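Local coordinates for HpcH/HpaI aldolase/citrate lyase family protein (Burkholderia cenocepacia, PDB 4MF4), which belongs to the HpcH/HpaI aldolase/citrate lyase family and folds as a TIM barrel that assembles into a hexamer, at residues Pro107-Glu110 with Asp114-His117. Residues are numbered along the deposited sequence; the frame is centred on the assembly and turned at random.
Sequences PCIE and DAAH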
loop_
_atom_site.group_PDB
_atom_site.type_symbol
_atom_site.label_atom_id
_atom_site.label_comp_id
_atom_site.label_asym_id
_atom_site.label_seq_id
_atom_site.Cartn_x
_atom_site.Cartn_y
_atom_site.Cartn_z
ATOM N N PRO A 107 21.536 -4.236 -16.363
ATOM C CA PRO A 107 21.221 -5.224 -17.371
ATOM C C PRO A 107 21.747 -4.796 -18.725
ATOM O O PRO A 107 22.066 -3.638 -18.928
ATOM C CB PRO A 107 19.691 -5.241 -17.401
ATOM C CG PRO A 107 19.237 -3.981 -16.826
ATOM C CD PRO A 107 20.364 -3.430 -15.962
ATOM N N CYS A 108 21.783 -5.711 -19.669
ATOM C CA CYS A 108 21.979 -5.284 -21.055
ATOM C C CYS A 108 23.181 -4.351 -21.282
ATOM O O CYS A 108 23.013 -3.295 -21.898
ATOM C CB CYS A 108 20.749 -4.469 -21.539
ATOM S SG CYS A 108 19.088 -5.154 -21.335
ATOM N N ILE A 109 24.372 -4.702 -20.820
ATOM C CA ILE A 109 25.536 -3.837 -21.086
ATOM C C ILE A 109 26.269 -4.474 -22.275
ATOM O O ILE A 109 26.747 -5.602 -22.157
ATOM C CB ILE A 109 26.480 -3.740 -19.868
ATOM C CG1 ILE A 109 25.810 -3.006 -18.694
ATOM C CG2 ILE A 109 27.800 -3.085 -20.244
ATOM C CD1 ILE A 109 25.548 -1.533 -18.899
ATOM N N GLU A 110 26.367 -3.757 -23.390
ATOM C CA GLU A 110 26.905 -4.343 -24.616
ATOM C C GLU A 110 28.184 -3.743 -25.150
ATOM O O GLU A 110 28.846 -4.364 -25.981
ATOM C CB GLU A 110 25.853 -4.232 -25.690
ATOM C CG GLU A 110 24.551 -4.853 -25.255
ATOM C CD GLU A 110 23.617 -5.028 -26.425
ATOM O OE1 GLU A 110 23.413 -6.168 -26.868
ATOM O OE2 GLU A 110 23.131 -3.993 -26.928
ATOM N N ASP A 114 28.561 1.838 -22.921
ATOM C CA ASP A 114 27.478 1.539 -22.001
ATOM C C ASP A 114 27.988 1.385 -20.557
ATOM O O ASP A 114 27.385 1.867 -19.635
ATOM C CB ASP A 114 26.799 0.187 -22.364
ATOM C CG ASP A 114 26.006 0.217 -23.679
ATOM O OD1 ASP A 114 25.772 1.292 -24.252
ATOM O OD2 ASP A 114 25.657 -0.870 -24.149
ATOM N N ALA A 115 29.057 0.615 -20.384
ATOM C CA ALA A 115 29.638 0.332 -19.063
ATOM C C ALA A 115 30.147 1.617 -18.408
ATOM O O ALA A 115 29.846 1.890 -17.238
ATOM C CB ALA A 115 30.784 -0.678 -19.203
ATOM N N ALA A 116 30.901 2.411 -19.172
ATOM C CA ALA A 116 31.375 3.724 -18.694
ATOM C C ALA A 116 30.209 4.655 -18.292
ATOM O O ALA A 116 30.292 5.338 -17.295
ATOM C CB ALA A 116 32.222 4.405 -19.768
ATOM N N HIS A 117 29.147 4.684 -19.074
ATOM C CA HIS A 117 27.960 5.519 -18.750
ATOM C C HIS A 117 27.317 5.045 -17.429
ATOM O O HIS A 117 27.020 5.827 -16.559
ATOM C CB HIS A 117 26.967 5.514 -19.910
ATOM C CG HIS A 117 25.760 6.368 -19.660
ATOM N ND1 HIS A 117 24.482 5.863 -19.606
ATOM C CD2 HIS A 117 25.649 7.687 -19.385
ATOM C CE1 HIS A 117 23.625 6.841 -19.361
ATOM N NE2 HIS A 117 24.311 7.955 -19.205
#
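I109 lays its two methyl-bearing branches over the first turn of helix 112-121, covering the flank of D114 and the methyl of A115. The contact belongs to the TIM barrel of this family: residues 107-110 form the loop that leaves the fourth parallel strand, 103-106, and the helix that follows turns back against it. With CG1 of I109 beside the backbone N (chi1 -67°), CG2 falls anti to that nitrogen and reaches A115 CB at 4.0 Å. The other branch goes a different way, and CD1 of I109 comes to rest 3.9 Å from the carbonyl O of D114. The side chains of I109 and D114 thus run past each other head to tail, and the D114 carboxylate reaches beyond the isoleucine to the next peptide of the loop. E110 OE2 is held by a salt bridge to R169; D114 OD1 has a long, weak ion pair with R88, and D114 N bonds T111 OG1 at the start of the helix. The carboxylates of E110 and D114 stay apart, E110 OE2 to D114 OD2 4.9 Å, and the salt bridge to R169 probably eases the repulsion. Between 107-110 and 114-117 there is one hydrogen bond: E110 N donates to the anti lone pair of D114 OD2, the one turned away from OD1, at 3.1 Å and 158° at the hydrogen.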